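Local coordinates for LRR receptor-like serine/threonine-protein kinase RGI3 (Arabidopsis thaliana, PDB 5HZ0) that acts as a cell-surface receptor for RGF peptide hormones, which maintain the root stem cell niche, and pairs with SERK co-receptors once the peptide is bound, at residues Leu448-Leu453 against Leu471-Phe476; Ile596-Phe601 against Leu619-Gly624; Glu113-Asp118 against Val137-Gly142; Tyr212-Ser217 against Ser234-Gln239. The protein carries 5 engineered substitutions. One frame throughout, in Å; residues are numbered along the deposited sequence.

Contact 1: Leu448-Leu453 against Leu471-Phe476; sequences LEFLDL and LKFIDF
Phe450 and Phe473 carry their rings on matching first torsions, CG anti to the backbone N in each (chi1 178° and -177°). The two rings therefore leave neighbouring parallel strands side by side and overlap as an offset stack. Their centroids are 4.3 Å apart and their planes lie only 7° from parallel. Asp452 and Asp475 repeat the pattern on the same face. Their like charges come close, but each carboxylate has a hydrogen-bond partner nearby, His454 for Asp452 and Ser477 for Asp475. On the opposite face, Leu451 CD2 meets Phe476 CZ at the ring edge, 3.7 Å away. Leu471 CD2 fills the space beside Leu451 CB at 3.8 Å. Where the strand pairing begins, Glu449 O takes two donors: Phe473 N at 2.9 Å and Lys472 N at 2.8 Å. An alanine in place of Phe450 would remove the ring and is likely to leave one face of Phe473 without its stacking partner. Phe450 also stacks on Phe426, so the aromatic row spans three repeats. Strand 450-452 and strand 473-475 belong to consecutive leucine-rich repeats of the ectodomain, with strand 426-428 on one side and strand 497-499 on the other.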
loop_
_atom_site.group_PDB
_atom_site.type_symbol
_atom_site.label_atom_id
_atom_site.label_comp_id
_atom_site.label_asym_id
_atom_site.label_seq_id
_atom_site.Cartn_x
_atom_site.Cartn_y
_atom_site.Cartn_z
ATOM N N LEU A 448 -6.487 22.259 3.003
ATOM C CA LEU A 448 -7.266 21.489 2.038
ATOM C C LEU A 448 -6.632 21.563 0.650
ATOM O O LEU A 448 -6.511 22.639 0.073
ATOM C CB LEU A 448 -8.675 22.068 1.968
ATOM C CG LEU A 448 -9.622 21.348 1.032
ATOM C CD1 LEU A 448 -9.839 19.966 1.636
ATOM C CD2 LEU A 448 -10.933 22.126 0.846
ATOM N N GLU A 449 -6.163 20.423 0.153
ATOM C CA GLU A 449 -5.631 20.365 -1.206
ATOM C C GLU A 449 -6.514 19.751 -2.290
ATOM O O GLU A 449 -6.311 20.015 -3.457
ATOM C CB GLU A 449 -4.274 19.680 -1.189
ATOM C CG GLU A 449 -3.327 20.359 -0.251
ATOM C CD GLU A 449 -1.940 19.784 -0.321
ATOM O OE1 GLU A 449 -1.802 18.538 -0.260
ATOM O OE2 GLU A 449 -0.988 20.590 -0.443
ATOM N N PHE A 450 -7.524 18.985 -1.904
ATOM C CA PHE A 450 -8.321 18.252 -2.882
ATOM C C PHE A 450 -9.781 18.389 -2.518
ATOM O O PHE A 450 -10.194 17.909 -1.466
ATOM C CB PHE A 450 -7.926 16.773 -2.895
ATOM C CG PHE A 450 -8.746 15.911 -3.847
ATOM C CD1 PHE A 450 -10.057 15.554 -3.544
ATOM C CD2 PHE A 450 -8.192 15.429 -5.039
ATOM C CE1 PHE A 450 -10.801 14.756 -4.406
ATOM C CE2 PHE A 450 -8.938 14.619 -5.907
ATOM C CZ PHE A 450 -10.244 14.284 -5.584
ATOM N N LEU A 451 -10.559 19.013 -3.403
ATOM C CA LEU A 451 -11.972 19.217 -3.154
ATOM C C LEU A 451 -12.783 18.737 -4.368
ATOM O O LEU A 451 -12.803 19.389 -5.433
ATOM C CB LEU A 451 -12.214 20.703 -2.868
ATOM C CG LEU A 451 -13.647 21.121 -2.616
ATOM C CD1 LEU A 451 -14.259 20.311 -1.483
ATOM C CD2 LEU A 451 -13.717 22.614 -2.325
ATOM N N ASP A 452 -13.498 17.627 -4.180
ATOM C CA ASP A 452 -14.324 17.063 -5.233
ATOM C C ASP A 452 -15.796 17.105 -4.813
ATOM O O ASP A 452 -16.242 16.299 -3.994
ATOM C CB ASP A 452 -13.908 15.606 -5.436
ATOM C CG ASP A 452 -14.354 15.027 -6.777
ATOM O OD1 ASP A 452 -15.260 15.589 -7.447
ATOM O OD2 ASP A 452 -13.780 13.977 -7.139
ATOM N N LEU A 453 -16.545 18.043 -5.383
ATOM C CA LEU A 453 -18.004 18.154 -5.201
ATOM C C LEU A 453 -18.902 17.681 -6.387
ATOM O O LEU A 453 -20.109 17.933 -6.391
ATOM C CB LEU A 453 -18.390 19.563 -4.733
ATOM C CG LEU A 453 -17.663 20.071 -3.475
ATOM C CD1 LEU A 453 -18.228 21.412 -2.980
ATOM C CD2 LEU A 453 -17.689 19.027 -2.371
ATOM N N LEU A 471 -5.589 24.998 -2.165
ATOM C CA LEU A 471 -6.212 24.067 -3.122
ATOM C C LEU A 471 -5.354 23.710 -4.341
ATOM O O LEU A 471 -4.733 24.554 -4.976
ATOM C CB LEU A 471 -7.617 24.537 -3.549
ATOM C CG LEU A 471 -8.692 24.054 -2.553
ATOM C CD1 LEU A 471 -10.035 24.750 -2.700
ATOM C CD2 LEU A 471 -8.847 22.533 -2.633
ATOM N N LYS A 472 -5.317 22.420 -4.619
ATOM C CA LYS A 472 -4.587 21.858 -5.729
ATOM C C LYS A 472 -5.615 21.373 -6.755
ATOM O O LYS A 472 -5.537 21.711 -7.957
ATOM C CB LYS A 472 -3.671 20.725 -5.272
ATOM C CG LYS A 472 -2.392 21.178 -4.552
ATOM C CD LYS A 472 -1.342 20.066 -4.612
ATOM C CE LYS A 472 -0.312 20.180 -3.504
ATOM N NZ LYS A 472 0.545 21.381 -3.686
ATOM N N PHE A 473 -6.519 20.514 -6.281
ATOM C CA PHE A 473 -7.548 19.919 -7.117
ATOM C C PHE A 473 -8.944 20.478 -6.797
ATOM O O PHE A 473 -9.367 20.492 -5.643
ATOM C CB PHE A 473 -7.513 18.392 -6.956
ATOM C CG PHE A 473 -8.498 17.647 -7.836
ATOM C CD1 PHE A 473 -9.830 17.514 -7.461
ATOM C CD2 PHE A 473 -8.082 17.061 -9.033
ATOM C CE1 PHE A 473 -10.726 16.827 -8.258
ATOM C CE2 PHE A 473 -8.975 16.376 -9.829
ATOM C CZ PHE A 473 -10.300 16.261 -9.438
ATOM N N ILE A 474 -9.663 20.919 -7.830
ATOM C CA ILE A 474 -11.052 21.352 -7.674
ATOM C C ILE A 474 -11.943 20.711 -8.728
ATOM O O ILE A 474 -11.700 20.889 -9.906
ATOM C CB ILE A 474 -11.197 22.876 -7.803
ATOM C CG1 ILE A 474 -10.512 23.584 -6.639
ATOM C CG2 ILE A 474 -12.667 23.285 -7.853
ATOM C CD1 ILE A 474 -10.645 25.083 -6.716
ATOM N N ASP A 475 -12.961 19.961 -8.313
ATOM C CA ASP A 475 -13.960 19.487 -9.259
ATOM C C ASP A 475 -15.370 19.819 -8.765
ATOM O O ASP A 475 -15.888 19.164 -7.868
ATOM C CB ASP A 475 -13.805 17.970 -9.420
ATOM C CG ASP A 475 -14.540 17.422 -10.640
ATOM O OD1 ASP A 475 -15.371 18.152 -11.218
ATOM O OD2 ASP A 475 -14.288 16.248 -11.010
ATOM N N PHE A 476 -15.987 20.829 -9.377
ATOM C CA PHE A 476 -17.381 21.230 -9.116
ATOM C C PHE A 476 -18.335 20.805 -10.237
ATOM O O PHE A 476 -19.476 21.257 -10.310
ATOM C CB PHE A 476 -17.503 22.726 -8.808
ATOM C CG PHE A 476 -16.718 23.169 -7.592
ATOM C CD1 PHE A 476 -16.293 22.248 -6.641
ATOM C CD2 PHE A 476 -16.415 24.503 -7.398
ATOM C CE1 PHE A 476 -15.572 22.650 -5.536
ATOM C CE2 PHE A 476 -15.695 24.909 -6.295
ATOM C CZ PHE A 476 -15.277 23.985 -5.359
#

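Contact 2: Ile596-Phe601 against Leu619-Gly624; sequences ISYNDF and LASNRG
Asn622 pushes its amide into the turn at 596-601, near the C-terminal end of the leucine-rich repeat solenoid. Its ND2 donates to Ile596 O at 3.2 Å. That bond lies in the plane of the amide, but the donor stands above the carbonyl plane of Ile596. On the other branch, Asn622 OD1 takes a weak bond from Phe601 N and lies 3.3 Å from Phe601 CB. Ser621 holds the start of the turn. Its OG accepts from Tyr598 N at 2.8 Å, and the bond is almost straight at 174°. OG gets there from between its own backbone N and carbonyl carbon (chi1 56°). Ser621 CB lies over the centre of the Tyr598 ring as a CH-pi contact. Further along, Arg623 lays its guanidinium face against Asp600, but their salt bridge is long. A second shell fixes these groups. Asp618 O accepts from both Ser621 OG and Asn622 ND2, and so positions both side chains from within helix 616-620. Asn599 is tied to the preceding repeat through Leu578 and Val573, and Tyr598 stacks on His575. At the far end, Phe601 O grips two backbone donors, Arg623 N at 2.8 Å and Gly624 N at 3.0 Å.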
loop_
_atom_site.group_PDB
_atom_site.type_symbol
_atom_site.label_atom_id
_atom_site.label_comp_id
_atom_site.label_asym_id
_atom_site.label_seq_id
_atom_site.Cartn_x
_atom_site.Cartn_y
_atom_site.Cartn_z
ATOM N N ILE A 596 -12.352 20.832 -32.885
ATOM C CA ILE A 596 -12.854 22.121 -33.391
ATOM C C ILE A 596 -14.279 22.133 -33.984
ATOM O O ILE A 596 -14.710 23.137 -34.551
ATOM C CB ILE A 596 -11.852 22.824 -34.347
ATOM C CG1 ILE A 596 -11.339 21.862 -35.439
ATOM C CG2 ILE A 596 -10.677 23.396 -33.568
ATOM C CD1 ILE A 596 -12.367 21.394 -36.417
ATOM N N SER A 597 -14.966 21.003 -33.911
ATOM C CA SER A 597 -16.247 20.809 -34.579
ATOM C C SER A 597 -17.373 21.693 -34.057
ATOM O O SER A 597 -17.288 22.252 -32.974
ATOM C CB SER A 597 -16.668 19.344 -34.487
ATOM O OG SER A 597 -17.162 19.037 -33.197
ATOM N N TYR A 598 -18.420 21.826 -34.855
ATOM C CA TYR A 598 -19.556 22.694 -34.545
ATOM C C TYR A 598 -19.141 24.100 -34.130
ATOM O O TYR A 598 -19.504 24.584 -33.073
ATOM C CB TYR A 598 -20.512 22.042 -33.549
ATOM C CG TYR A 598 -21.064 20.736 -34.062
ATOM C CD1 TYR A 598 -22.238 20.695 -34.822
ATOM C CD2 TYR A 598 -20.389 19.537 -33.823
ATOM C CE1 TYR A 598 -22.734 19.484 -35.312
ATOM C CE2 TYR A 598 -20.871 18.338 -34.301
ATOM C CZ TYR A 598 -22.045 18.316 -35.040
ATOM O OH TYR A 598 -22.515 17.113 -35.511
ATOM N N ASN A 599 -18.343 24.730 -34.979
ATOM C CA ASN A 599 -18.013 26.129 -34.829
ATOM C C ASN A 599 -18.239 26.815 -36.163
ATOM O O ASN A 599 -18.754 26.212 -37.103
ATOM C CB ASN A 599 -16.567 26.320 -34.349
ATOM C CG ASN A 599 -16.440 26.325 -32.822
ATOM O OD1 ASN A 599 -16.886 27.264 -32.156
ATOM N ND2 ASN A 599 -15.802 25.291 -32.270
ATOM N N ASP A 600 -17.909 28.098 -36.214
ATOM C CA ASP A 600 -17.965 28.894 -37.439
ATOM C C ASP A 600 -16.618 29.056 -38.162
ATOM O O ASP A 600 -16.439 30.018 -38.887
ATOM C CB ASP A 600 -18.677 30.229 -37.213
ATOM C CG ASP A 600 -20.158 30.053 -36.901
ATOM O OD1 ASP A 600 -20.835 29.294 -37.628
ATOM O OD2 ASP A 600 -20.644 30.666 -35.920
ATOM N N PHE A 601 -15.637 28.221 -37.827
ATOM C CA PHE A 601 -14.306 28.272 -38.446
ATOM C C PHE A 601 -14.349 28.118 -39.972
ATOM O O PHE A 601 -15.236 27.477 -40.531
ATOM C CB PHE A 601 -13.380 27.172 -37.883
ATOM C CG PHE A 601 -13.033 27.321 -36.425
ATOM C CD1 PHE A 601 -12.475 28.493 -35.932
ATOM C CD2 PHE A 601 -13.240 26.263 -35.545
ATOM C CE1 PHE A 601 -12.145 28.602 -34.584
ATOM C CE2 PHE A 601 -12.915 26.372 -34.198
ATOM C CZ PHE A 601 -12.370 27.538 -33.718
ATOM N N LEU A 619 -14.814 18.891 -39.887
ATOM C CA LEU A 619 -14.676 20.013 -40.806
ATOM C C LEU A 619 -16.025 20.324 -41.445
ATOM O O LEU A 619 -16.271 21.443 -41.890
ATOM C CB LEU A 619 -13.656 19.718 -41.911
ATOM C CG LEU A 619 -12.297 19.103 -41.569
ATOM C CD1 LEU A 619 -11.435 19.068 -42.819
ATOM C CD2 LEU A 619 -11.595 19.854 -40.455
ATOM N N ALA A 620 -16.900 19.328 -41.496
ATOM C CA ALA A 620 -18.186 19.505 -42.162
ATOM C C ALA A 620 -19.179 20.308 -41.307
ATOM O O ALA A 620 -20.130 20.895 -41.836
ATOM C CB ALA A 620 -18.765 18.149 -42.566
ATOM N N SER A 621 -18.940 20.345 -39.992
ATOM C CA SER A 621 -19.791 21.102 -39.070
ATOM C C SER A 621 -19.364 22.561 -38.911
ATOM O O SER A 621 -19.998 23.322 -38.184
ATOM C CB SER A 621 -19.864 20.425 -37.690
ATOM O OG SER A 621 -18.571 20.249 -37.138
ATOM N N ASN A 622 -18.275 22.935 -39.569
ATOM C CA ASN A 622 -17.808 24.316 -39.564
ATOM C C ASN A 622 -18.311 25.146 -40.758
ATOM O O ASN A 622 -19.247 24.759 -41.441
ATOM C CB ASN A 622 -16.285 24.384 -39.424
ATOM C CG ASN A 622 -15.826 24.182 -38.003
ATOM O OD1 ASN A 622 -15.816 25.125 -37.203
ATOM N ND2 ASN A 622 -15.438 22.952 -37.674
ATOM N N ARG A 623 -17.716 26.312 -40.974
ATOM C CA ARG A 623 -18.185 27.210 -42.014
ATOM C C ARG A 623 -17.450 27.025 -43.348
ATOM O O ARG A 623 -18.072 26.783 -44.366
ATOM C CB ARG A 623 -18.094 28.660 -41.533
ATOM C CG ARG A 623 -18.626 29.668 -42.512
ATOM C CD ARG A 623 -18.370 31.073 -42.022
ATOM N NE ARG A 623 -19.121 31.400 -40.811
ATOM C CZ ARG A 623 -18.915 32.501 -40.088
ATOM N NH1 ARG A 623 -17.976 33.374 -40.452
ATOM N NH2 ARG A 623 -19.638 32.732 -38.997
ATOM N N GLY A 624 -16.152 27.292 -43.345
ATOM C CA GLY A 624 -15.238 27.044 -44.454
ATOM C C GLY A 624 -14.023 26.128 -44.359
ATOM O O GLY A 624 -13.043 26.438 -45.018
#

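Contact 3: Glu113-Asp118 against Val137-Gly142; sequences ELMLFD and VLRAGG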
loop_
_atom_site.group_PDB
_atom_site.type_symbol
_atom_site.label_atom_id
_atom_site.label_comp_id
_atom_site.label_asym_id
_atom_site.label_seq_id
_atom_site.Cartn_x
_atom_site.Cartn_y
_atom_site.Cartn_z
ATOM N N GLU A 113 24.551 -22.811 16.671
ATOM C CA GLU A 113 24.140 -21.675 15.860
ATOM C C GLU A 113 24.758 -21.775 14.460
ATOM O O GLU A 113 25.963 -21.999 14.323
ATOM C CB GLU A 113 24.608 -20.387 16.535
ATOM C CG GLU A 113 24.421 -20.382 18.052
ATOM C CD GLU A 113 22.964 -20.275 18.460
ATOM O OE1 GLU A 113 22.165 -19.739 17.663
ATOM O OE2 GLU A 113 22.606 -20.732 19.564
ATOM N N LEU A 114 23.939 -21.626 13.423
ATOM C CA LEU A 114 24.453 -21.522 12.053
ATOM C C LEU A 114 23.787 -20.351 11.330
ATOM O O LEU A 114 22.593 -20.405 11.033
ATOM C CB LEU A 114 24.186 -22.821 11.281
ATOM C CG LEU A 114 24.437 -22.785 9.772
ATOM C CD1 LEU A 114 25.915 -22.603 9.498
ATOM C CD2 LEU A 114 23.895 -24.033 9.074
ATOM N N MET A 115 24.557 -19.306 11.029
ATOM C CA MET A 115 24.005 -18.135 10.351
ATOM C C MET A 115 24.614 -17.960 8.961
ATOM O O MET A 115 25.750 -17.511 8.832
ATOM C CB MET A 115 24.300 -16.877 11.174
ATOM C CG MET A 115 24.043 -17.018 12.675
ATOM S SD MET A 115 22.288 -16.946 13.057
ATOM C CE MET A 115 22.303 -17.130 14.839
ATOM N N LEU A 116 23.854 -18.320 7.931
ATOM C CA LEU A 116 24.244 -18.088 6.529
ATOM C C LEU A 116 23.502 -16.953 5.819
ATOM O O LEU A 116 23.753 -16.687 4.650
ATOM C CB LEU A 116 24.143 -19.384 5.717
ATOM C CG LEU A 116 24.834 -20.554 6.426
ATOM C CD1 LEU A 116 24.604 -21.874 5.685
ATOM C CD2 LEU A 116 26.326 -20.276 6.637
ATOM N N PHE A 117 22.598 -16.284 6.528
ATOM C CA PHE A 117 21.641 -15.389 5.878
ATOM C C PHE A 117 22.277 -14.170 5.199
ATOM O O PHE A 117 23.419 -13.821 5.481
ATOM C CB PHE A 117 20.527 -14.968 6.850
ATOM C CG PHE A 117 20.989 -14.069 7.976
ATOM C CD1 PHE A 117 21.024 -12.693 7.818
ATOM C CD2 PHE A 117 21.359 -14.604 9.200
ATOM C CE1 PHE A 117 21.437 -11.867 8.853
ATOM C CE2 PHE A 117 21.771 -13.779 10.237
ATOM C CZ PHE A 117 21.805 -12.412 10.062
ATOM N N ASP A 118 21.532 -13.549 4.285
ATOM C CA ASP A 118 22.020 -12.385 3.527
ATOM C C ASP A 118 23.332 -12.649 2.767
ATOM O O ASP A 118 24.341 -11.953 2.953
ATOM C CB ASP A 118 22.139 -11.137 4.412
ATOM C CG ASP A 118 20.786 -10.531 4.758
ATOM O OD1 ASP A 118 19.849 -10.650 3.949
ATOM O OD2 ASP A 118 20.660 -9.927 5.841
ATOM N N VAL A 137 19.527 -22.859 16.079
ATOM C CA VAL A 137 19.198 -21.823 15.120
ATOM C C VAL A 137 19.878 -22.078 13.771
ATOM O O VAL A 137 21.101 -22.174 13.684
ATOM C CB VAL A 137 19.647 -20.434 15.641
ATOM C CG1 VAL A 137 19.473 -19.386 14.569
ATOM C CG2 VAL A 137 18.873 -20.044 16.907
ATOM N N LEU A 138 19.070 -22.214 12.722
ATOM C CA LEU A 138 19.572 -22.203 11.365
ATOM C C LEU A 138 18.829 -21.098 10.651
ATOM O O LEU A 138 17.611 -21.157 10.510
ATOM C CB LEU A 138 19.355 -23.556 10.666
ATOM C CG LEU A 138 19.142 -23.624 9.131
ATOM C CD1 LEU A 138 20.281 -23.030 8.313
ATOM C CD2 LEU A 138 18.895 -25.042 8.711
ATOM N N ARG A 139 19.554 -20.065 10.235
ATOM C CA ARG A 139 18.948 -19.020 9.432
ATOM C C ARG A 139 19.779 -18.805 8.188
ATOM O O ARG A 139 20.898 -18.277 8.262
ATOM C CB ARG A 139 18.892 -17.731 10.233
ATOM C CG ARG A 139 18.296 -17.894 11.623
ATOM C CD ARG A 139 18.382 -16.598 12.392
ATOM N NE ARG A 139 17.765 -15.522 11.635
ATOM C CZ ARG A 139 18.008 -14.233 11.832
ATOM N NH1 ARG A 139 17.412 -13.330 11.070
ATOM N NH2 ARG A 139 18.854 -13.847 12.774
ATOM N N ALA A 140 19.222 -19.280 7.070
ATOM C CA ALA A 140 19.774 -19.171 5.701
ATOM C C ALA A 140 19.058 -18.218 4.729
ATOM O O ALA A 140 19.357 -18.221 3.538
ATOM C CB ALA A 140 19.940 -20.540 5.083
ATOM N N GLY A 141 18.063 -17.479 5.210
ATOM C CA GLY A 141 17.267 -16.605 4.363
ATOM C C GLY A 141 18.026 -15.483 3.679
ATOM O O GLY A 141 19.192 -15.236 3.958
ATOM N N GLY A 142 17.370 -14.794 2.755
ATOM C CA GLY A 142 18.055 -13.777 1.972
ATOM C C GLY A 142 19.217 -14.319 1.146
ATOM O O GLY A 142 20.268 -13.671 1.033
#
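Two consecutive leucine-rich repeats meet here in the stretch that recognises the RGF peptide, and Phe117 and Arg139 stack across them. The guanidinium of Arg139 lies over the Phe117 ring, with planes 22° apart. It is an off-centre cation-pi stack, with CZ of Arg139 4.5 Å from the centroid of the Phe117 ring. The closest atoms are NH2 of Arg139 and CE2 of Phe117, 3.9 Å apart at the rim. A bend at chi3 of Arg139 (54°) turns the group back over the ring. The peptide is close by: Arg139 NE bonds a modified side chain of the hormone, and Phe117 packs on a modified side chain too. On the same face, Met115 CE touches Val137 CG1 at 3.6 Å. On the buried face, Leu114 CD2 meets Leu138 CD1 at 3.8 Å. Parallel strand bonds run from Leu114 N to Val137 O and from Arg139 N to Leu114 O. Past the strands, Asp118 N donates to Gly141 O at 2.9 Å, and Asp118 OD1 accepts from the peptide backbone. Gly141 N donates to a modified side chain of the hormone. Such a row of side chains on the inner strands is characteristic of peptide binding by plant LRR receptor kinases.

Contact 4: Tyr212-Ser217 against Ser234-Gln239; sequences YLYQNS and SLLLWQ
Tyr214 and Trp238 lie flat against each other in an offset stack, with centroids 4.3 Å apart and planes at 9°. Tyr214 can be followed outward. Its CB sits over the five-membered ring of Trp238 as a CH-pi contact, 3.5 Å from the centroid. Its CG lies near Trp238 NE1. Its CD1 touches Leu236 CB at 3.8 Å, and CE1 reaches Leu236 CD1 at 3.9 Å. CE2 extends toward the six-membered part of the indole. The OH bonds the backbone of the bound peptide. Both rings take the same first torsion, with CG between the backbone N and the carbonyl carbon (chi1 65° and 66°), so they leave the two segments side by side. A leucine in place of Trp238 would probably leave one face of Tyr214 without a flat partner and the peptide backbone without the indole NE1 bond. On the strand side, Tyr212 OH donates to Ser234 OG at 3.2 Å, and Tyr212 CD1 packs on Leu236 CD1. Ser234 OG is also hydrogen-bonded to Asn210 OD1. Backbone bonds, Leu213 N to Leu236 O at 2.9 Å and Gln215 N to Trp238 O at 2.8 Å, keep the two segments in step. Tyr190 stacks on Tyr214 from the preceding repeat. Successive repeats thus build an aromatic surface for the hormone, part of the peptide-recognition groove on the inner side of the LRR solenoid.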
loop_
_atom_site.group_PDB
_atom_site.type_symbol
_atom_site.label_atom_id
_atom_site.label_comp_id
_atom_site.label_asym_id
_atom_site.label_seq_id
_atom_site.Cartn_x
_atom_site.Cartn_y
_atom_site.Cartn_z
ATOM N N TYR A 212 5.431 -18.078 9.849
ATOM C CA TYR A 212 5.412 -17.117 8.747
ATOM C C TYR A 212 5.689 -17.854 7.458
ATOM O O TYR A 212 6.842 -18.177 7.159
ATOM C CB TYR A 212 6.498 -16.040 8.916
ATOM C CG TYR A 212 6.596 -15.405 10.308
ATOM C CD1 TYR A 212 5.470 -15.244 11.114
ATOM C CD2 TYR A 212 7.814 -14.966 10.802
ATOM C CE1 TYR A 212 5.563 -14.679 12.361
ATOM C CE2 TYR A 212 7.920 -14.399 12.051
ATOM C CZ TYR A 212 6.792 -14.255 12.823
ATOM O OH TYR A 212 6.901 -13.699 14.062
ATOM N N LEU A 213 4.615 -18.139 6.726
ATOM C CA LEU A 213 4.632 -18.686 5.372
ATOM C C LEU A 213 4.180 -17.726 4.272
ATOM O O LEU A 213 3.799 -18.169 3.189
ATOM C CB LEU A 213 3.892 -20.018 5.324
ATOM C CG LEU A 213 4.508 -20.986 6.337
ATOM C CD1 LEU A 213 3.728 -22.279 6.431
ATOM C CD2 LEU A 213 5.989 -21.244 5.982
ATOM N N TYR A 214 4.055 -16.443 4.572
ATOM C CA TYR A 214 3.449 -15.532 3.596
ATOM C C TYR A 214 4.222 -15.366 2.274
ATOM O O TYR A 214 5.416 -15.678 2.183
ATOM C CB TYR A 214 3.124 -14.174 4.227
ATOM C CG TYR A 214 4.317 -13.364 4.692
ATOM C CD1 TYR A 214 4.842 -13.527 5.972
ATOM C CD2 TYR A 214 4.890 -12.413 3.870
ATOM C CE1 TYR A 214 5.919 -12.770 6.401
ATOM C CE2 TYR A 214 5.957 -11.654 4.292
ATOM C CZ TYR A 214 6.470 -11.834 5.553
ATOM O OH TYR A 214 7.536 -11.072 5.947
ATOM N N GLN A 215 3.512 -14.914 1.239
ATOM C CA GLN A 215 4.098 -14.708 -0.091
ATOM C C GLN A 215 4.759 -15.945 -0.710
ATOM O O GLN A 215 5.903 -15.920 -1.139
ATOM C CB GLN A 215 5.053 -13.524 -0.079
ATOM C CG GLN A 215 4.330 -12.212 0.086
ATOM C CD GLN A 215 5.240 -11.035 -0.070
ATOM O OE1 GLN A 215 6.345 -11.026 0.469
ATOM N NE2 GLN A 215 4.792 -10.031 -0.817
ATOM N N ASN A 216 4.011 -17.035 -0.742
ATOM C CA ASN A 216 4.404 -18.239 -1.454
ATOM C C ASN A 216 3.205 -18.625 -2.291
ATOM O O ASN A 216 2.317 -17.804 -2.509
ATOM C CB ASN A 216 4.774 -19.373 -0.509
ATOM C CG ASN A 216 6.022 -19.081 0.284
ATOM O OD1 ASN A 216 7.128 -19.180 -0.238
ATOM N ND2 ASN A 216 5.852 -18.716 1.559
ATOM N N SER A 217 3.240 -19.824 -2.856
ATOM C CA SER A 217 2.111 -20.392 -3.587
ATOM C C SER A 217 1.300 -21.458 -2.863
ATOM O O SER A 217 0.572 -22.208 -3.496
ATOM C CB SER A 217 2.495 -20.777 -5.012
ATOM O OG SER A 217 2.881 -19.597 -5.690
ATOM N N SER A 234 1.827 -15.706 16.639
ATOM C CA SER A 234 1.603 -15.016 15.380
ATOM C C SER A 234 1.540 -15.987 14.206
ATOM O O SER A 234 2.382 -16.874 14.041
ATOM C CB SER A 234 2.658 -13.939 15.154
ATOM O OG SER A 234 3.953 -14.503 15.153
ATOM N N LEU A 235 0.496 -15.839 13.415
ATOM C CA LEU A 235 0.315 -16.676 12.249
ATOM C C LEU A 235 0.264 -15.758 11.008
ATOM O O LEU A 235 -0.724 -15.055 10.787
ATOM C CB LEU A 235 -0.982 -17.468 12.443
ATOM C CG LEU A 235 -1.316 -18.679 11.580
ATOM C CD1 LEU A 235 -0.237 -19.743 11.671
ATOM C CD2 LEU A 235 -2.669 -19.255 11.983
ATOM N N LEU A 236 1.324 -15.747 10.204
ATOM C CA LEU A 236 1.264 -14.979 8.954
ATOM C C LEU A 236 1.260 -15.945 7.786
ATOM O O LEU A 236 2.306 -16.469 7.381
ATOM C CB LEU A 236 2.456 -14.017 8.827
ATOM C CG LEU A 236 2.595 -12.902 9.868
ATOM C CD1 LEU A 236 3.927 -12.168 9.727
ATOM C CD2 LEU A 236 1.443 -11.926 9.765
ATOM N N LEU A 237 0.112 -16.072 7.155
ATOM C CA LEU A 237 -0.120 -16.933 6.016
ATOM C C LEU A 237 -0.541 -16.152 4.769
ATOM O O LEU A 237 -1.000 -16.696 3.823
ATOM C CB LEU A 237 -1.158 -17.988 6.425
ATOM C CG LEU A 237 -0.950 -18.997 7.549
ATOM C CD1 LEU A 237 -1.962 -19.965 7.483
ATOM C CD2 LEU A 237 0.337 -19.686 7.490
ATOM N N TRP A 238 -0.391 -14.857 4.813
ATOM C CA TRP A 238 -0.855 -13.973 3.753
ATOM C C TRP A 238 -0.184 -14.103 2.360
ATOM O O TRP A 238 1.013 -14.238 2.235
ATOM C CB TRP A 238 -0.949 -12.467 4.189
ATOM C CG TRP A 238 0.332 -11.779 4.523
ATOM C CD1 TRP A 238 0.964 -11.829 5.691
ATOM C CD2 TRP A 238 1.123 -10.954 3.694
ATOM N NE1 TRP A 238 2.071 -11.109 5.667
ATOM C CE2 TRP A 238 2.192 -10.528 4.454
ATOM C CE3 TRP A 238 1.023 -10.512 2.376
ATOM C CZ2 TRP A 238 3.183 -9.713 3.954
ATOM C CZ3 TRP A 238 1.965 -9.687 1.900
ATOM C CH2 TRP A 238 3.044 -9.290 2.675
ATOM N N GLN A 239 -1.010 -13.935 1.339
ATOM C CA GLN A 239 -0.635 -14.042 -0.058
ATOM C C GLN A 239 -0.125 -15.397 -0.580
ATOM O O GLN A 239 0.968 -15.563 -0.921
ATOM C CB GLN A 239 0.306 -12.921 -0.394
ATOM C CG GLN A 239 0.540 -12.755 -1.785
ATOM C CD GLN A 239 1.269 -11.534 -2.116
ATOM O OE1 GLN A 239 0.827 -10.443 -1.844
ATOM N NE2 GLN A 239 2.370 -11.697 -2.753
#

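How the contacts relate
Contacts 1, 3 and 4 join adjacent turns of the same solenoid and use its run of parallel strands. Contact 2 instead fastens the final turns, through a loop and the end of a helix. Contacts 1 and 4 are largely buried, while contacts 2 and 3 are partly buried. Contacts 3 and 4 are near neighbours, with centres about 19 Å apart, and both touch the bound peptide. Contact 3 offers a charged group on a ring, whereas contact 4 offers stacked rings. Contact 1 lies across the centre of the chain from both, and its phenylalanine stack is part of a row through three repeats. Contact 2 relies mostly on polar side chains binding backbone.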